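Local coordinates for protein polyhedrin (Orgyia pseudotsugata cypovirus 5, PDB 5A8U) that forms the crystalline matrix of viral occlusion bodies, the polyhedra that protect the virus outside its host until insect larvae ingest them, at residues 13-16 / 17-21; 232-236 / 237-241. All coordinates share one frame; numbering follows the deposited sequence.

Interaction 1 (13-16 / 17-21); sequences KAHN and KRISE
The last turns of the N-terminal helix 6-21 hold this local contact, where His15 meets Ile19 one turn further on and Arg18 beside it. CD1 of Ile19 lies over the centre of one face of the His15 ring. It stands 3.7 Å from the ring centroid and 10° off the ring normal, a CH-pi contact. The place of CD1 is somewhat uncertain, because the model also sets it too close to His15 O. A first torsion that sets CG of His15 opposite the backbone N turns the ring along the helix to meet Ile19. Arg18 reaches the same ring from another direction. Its chain runs extended to CD and then bends (chi3 60°), which carries NH2 to 3.2 Å from ND1 of His15. The ring and guanidinium planes stand 75° apart, and the histidine lies at the guanidinium edge.

Backbone bonds close the turns. Lys17 N donates to Lys13 O at 2.9 Å, and Arg18 N donates to Ala14 O. Ser20 N does the same to Asn16 O at 3.2 Å. OG of Ser20 is 2.9 Å from Asn16 O and equally near Lys17 O, so its one proton has two carbonyls to choose from. The Asn16 amide turns back to Gln12 through OD1. NZ of Lys17 is placed 2.5 Å from OE2 of Glu21, a salt bridge modelled so short that its exact length is doubtful. Ile19 also packs on Arg146 of a second subunit. Side chains paired at i to i+3 and i to i+4, over i to i+4 backbone bonds, are typical of an alpha-helix; here most lie at the surface.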
# COMPACT_ATOMS: atom_id res chain seq x y z
N LYS A 13 1.76 -40.98 7.81
CA LYS A 13 0.37 -40.56 8.06
C LYS A 13 0.26 -39.33 8.98
O LYS A 13 -0.55 -38.43 8.72
CB LYS A 13 -0.44 -41.73 8.63
CG LYS A 13 -1.90 -41.39 8.94
CD LYS A 13 -2.63 -42.60 9.52
CE LYS A 13 -4.10 -42.29 9.83
NZ LYS A 13 -4.23 -41.32 10.96
N ALA A 14 1.05 -39.29 10.06
CA ALA A 14 1.07 -38.15 10.97
C ALA A 14 1.60 -36.89 10.28
O ALA A 14 1.11 -35.79 10.52
CB ALA A 14 1.91 -38.47 12.21
N HIS A 15 2.59 -37.08 9.41
CA HIS A 15 3.10 -35.99 8.59
C HIS A 15 2.04 -35.47 7.63
O HIS A 15 1.85 -34.25 7.51
CB HIS A 15 4.33 -36.45 7.79
CG HIS A 15 4.87 -35.39 6.88
ND1 HIS A 15 5.90 -34.55 7.24
CD2 HIS A 15 4.50 -35.02 5.63
CE1 HIS A 15 6.15 -33.71 6.26
NE2 HIS A 15 5.31 -33.97 5.27
N ASN A 16 1.35 -36.38 6.95
CA ASN A 16 0.29 -35.99 6.02
C ASN A 16 -0.86 -35.27 6.72
O ASN A 16 -1.40 -34.31 6.18
CB ASN A 16 -0.24 -37.19 5.23
CG ASN A 16 0.80 -37.77 4.29
OD1 ASN A 16 1.83 -37.16 4.03
ND2 ASN A 16 0.51 -38.95 3.75
N LYS A 17 -1.22 -35.76 7.91
CA LYS A 17 -2.30 -35.16 8.70
C LYS A 17 -1.91 -33.76 9.16
O LYS A 17 -2.72 -32.82 9.09
CB LYS A 17 -2.63 -36.03 9.93
CG LYS A 17 -3.82 -35.51 10.76
CD LYS A 17 -4.13 -36.42 11.95
CE LYS A 17 -5.29 -35.90 12.78
NZ LYS A 17 -6.60 -36.00 12.05
N ARG A 18 -0.68 -33.62 9.63
CA ARG A 18 -0.21 -32.33 10.13
C ARG A 18 -0.29 -31.28 9.03
O ARG A 18 -0.86 -30.20 9.22
CB ARG A 18 1.22 -32.46 10.64
CG ARG A 18 1.85 -31.13 11.04
CD ARG A 18 3.24 -31.32 11.61
NE ARG A 18 4.13 -31.94 10.63
CZ ARG A 18 5.39 -32.29 10.89
NH1 ARG A 18 5.90 -32.08 12.10
NH2 ARG A 18 6.13 -32.86 9.95
N ILE A 19 0.29 -31.60 7.88
CA ILE A 19 0.39 -30.61 6.81
C ILE A 19 -1.00 -30.23 6.27
O ILE A 19 -1.24 -29.07 5.95
CB ILE A 19 1.33 -31.10 5.67
CG1 ILE A 19 2.79 -30.95 6.09
CG2 ILE A 19 1.10 -30.30 4.39
CD1 ILE A 19 3.20 -31.75 7.31
N SER A 20 -1.90 -31.19 6.20
CA SER A 20 -3.25 -30.96 5.69
C SER A 20 -4.13 -30.18 6.66
O SER A 20 -4.91 -29.31 6.26
CB SER A 20 -3.91 -32.28 5.34
OG SER A 20 -4.06 -33.09 6.49
N GLU A 21 -4.02 -30.52 7.95
CA GLU A 21 -4.85 -29.87 8.95
C GLU A 21 -4.30 -28.51 9.39
O GLU A 21 -5.04 -27.68 9.89
CB GLU A 21 -5.08 -30.79 10.14
CG GLU A 21 -5.86 -32.04 9.73
CD GLU A 21 -6.25 -32.90 10.90
OE1 GLU A 21 -5.92 -32.53 12.05
OE2 GLU A 21 -6.90 -33.95 10.66

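Interaction 2 (232-236 / 237-241); sequences VAVEN and FFQPR
Gln239 folds back along helix 230-241 onto Val234, five residues earlier. Its CB sits 3.3 Å from Val234 O, and its CG passes that oxygen and CG1 of Val234. CD lies 3.7 Å from Val234 CG1. At the tip, NE2 stays beside the same methyl, while OE1 turns to Glu235 CA at 4.1 Å. NE2 also makes a weak hydrogen bond to Val253 O.

The backbone bonds account for the five-residue spacing. Gln239 N donates to Val234 O at 2.8 Å, in the carbonyl plane, and the N-H...O angle is 163°. Ala233 O takes two donors, Phe237 N at 2.9 Å and Phe238 N at 3.2 Å. Pro240 has no N-H to give, and its CD rests 3.2 Å from Glu235 O.

CD2 of the Phe238 ring comes near Ala233 O. The Phe237 ring sets its CD2 over the centre of one Phe238 face. Both rings face the sheet: Phe237 stacks with Phe223 and touches Val45, and Phe238 packs on Thr33 and Val35. Bonds from i+5 back to i mark a wider pi-type turn, here followed by a proline kink in an amphipathic helix laid against a beta-sheet.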
# COMPACT_ATOMS: atom_id res chain seq x y z
N VAL A 232 3.31 -21.71 -18.93
CA VAL A 232 4.53 -21.39 -18.21
C VAL A 232 4.25 -20.93 -16.77
O VAL A 232 4.93 -21.31 -15.83
CB VAL A 232 5.36 -20.34 -18.98
CG1 VAL A 232 6.56 -19.91 -18.15
CG2 VAL A 232 5.78 -20.92 -20.34
N ALA A 233 3.23 -20.10 -16.59
CA ALA A 233 2.84 -19.66 -15.26
C ALA A 233 2.54 -20.85 -14.34
O ALA A 233 2.96 -20.87 -13.19
CB ALA A 233 1.61 -18.77 -15.34
N VAL A 234 1.78 -21.82 -14.85
CA VAL A 234 1.39 -22.95 -14.02
C VAL A 234 2.61 -23.78 -13.61
O VAL A 234 2.75 -24.16 -12.46
CB VAL A 234 0.33 -23.81 -14.72
CG1 VAL A 234 0.14 -25.11 -13.97
CG2 VAL A 234 -0.99 -23.04 -14.77
N GLU A 235 3.50 -24.07 -14.55
CA GLU A 235 4.62 -24.94 -14.20
C GLU A 235 5.67 -24.26 -13.33
O GLU A 235 6.26 -24.91 -12.48
CB GLU A 235 5.26 -25.58 -15.43
CG GLU A 235 6.08 -24.65 -16.29
CD GLU A 235 6.58 -25.35 -17.55
OE1 GLU A 235 5.89 -26.28 -18.02
OE2 GLU A 235 7.67 -24.98 -18.06
N ASN A 236 5.89 -22.96 -13.53
CA ASN A 236 6.95 -22.27 -12.80
C ASN A 236 6.55 -21.49 -11.55
O ASN A 236 7.40 -21.18 -10.72
CB ASN A 236 7.79 -21.41 -13.76
CG ASN A 236 8.62 -22.26 -14.70
OD1 ASN A 236 8.87 -23.45 -14.43
ND2 ASN A 236 9.05 -21.67 -15.82
N PHE A 237 5.27 -21.19 -11.40
CA PHE A 237 4.79 -20.51 -10.21
C PHE A 237 3.74 -21.32 -9.45
O PHE A 237 3.97 -21.72 -8.31
CB PHE A 237 4.25 -19.09 -10.54
CG PHE A 237 3.69 -18.39 -9.33
CD1 PHE A 237 4.55 -17.97 -8.32
CD2 PHE A 237 2.33 -18.23 -9.17
CE1 PHE A 237 4.05 -17.35 -7.18
CE2 PHE A 237 1.81 -17.61 -8.01
CZ PHE A 237 2.67 -17.18 -7.01
N PHE A 238 2.57 -21.55 -10.06
CA PHE A 238 1.47 -22.16 -9.30
C PHE A 238 1.75 -23.55 -8.81
O PHE A 238 1.56 -23.86 -7.63
CB PHE A 238 0.17 -22.17 -10.11
CG PHE A 238 -0.40 -20.80 -10.31
CD1 PHE A 238 -1.15 -20.20 -9.29
CD2 PHE A 238 -0.15 -20.08 -11.47
CE1 PHE A 238 -1.66 -18.93 -9.45
CE2 PHE A 238 -0.67 -18.79 -11.63
CZ PHE A 238 -1.42 -18.22 -10.62
N GLN A 239 2.20 -24.42 -9.70
CA GLN A 239 2.44 -25.79 -9.26
C GLN A 239 3.44 -25.93 -8.11
O GLN A 239 3.12 -26.54 -7.10
CB GLN A 239 2.74 -26.72 -10.45
CG GLN A 239 1.44 -27.26 -10.99
CD GLN A 239 1.58 -28.10 -12.23
OE1 GLN A 239 2.67 -28.24 -12.80
NE2 GLN A 239 0.46 -28.67 -12.68
N PRO A 240 4.63 -25.34 -8.25
CA PRO A 240 5.61 -25.47 -7.15
C PRO A 240 5.16 -24.83 -5.83
O PRO A 240 5.60 -25.30 -4.77
CB PRO A 240 6.85 -24.75 -7.70
CG PRO A 240 6.67 -24.75 -9.20
CD PRO A 240 5.19 -24.68 -9.44
N ARG A 241 4.33 -23.80 -5.87
CA ARG A 241 3.83 -23.15 -4.64
C ARG A 241 2.68 -23.96 -4.04
O ARG A 241 2.19 -23.63 -2.96
CB ARG A 241 3.33 -21.73 -4.91
CG ARG A 241 4.40 -20.67 -5.19
CD ARG A 241 4.96 -20.01 -3.90
NE ARG A 241 3.90 -19.63 -2.96
CZ ARG A 241 3.35 -18.42 -2.86
NH1 ARG A 241 3.78 -17.41 -3.62
NH2 ARG A 241 2.38 -18.21 -1.98

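In the fold
Interactions 1 and 2 lie on the two helices at the ends of the chain, 6-21 and 230-241. Their centres are about 23 Å apart and their nearest atoms about 10 Å apart, so they do not touch. Interaction 1 is a surface contact; its centre lies about 27 Å from the centre of the chain. Interaction 2 is partly buried, its centre about 16 Å from that of the chain, and packs on strands 30-37, 43-50 and 223-227 of the six-stranded sheet. Both helices also meet a second subunit. Ile19 reaches it at 13-21, while Asn236 O accepts from Arg92 and Arg241 NH1 donates to Asp131 O, both of the second subunit. Both therefore contribute to subunit packing, in keeping with a protein that assembles into crystals.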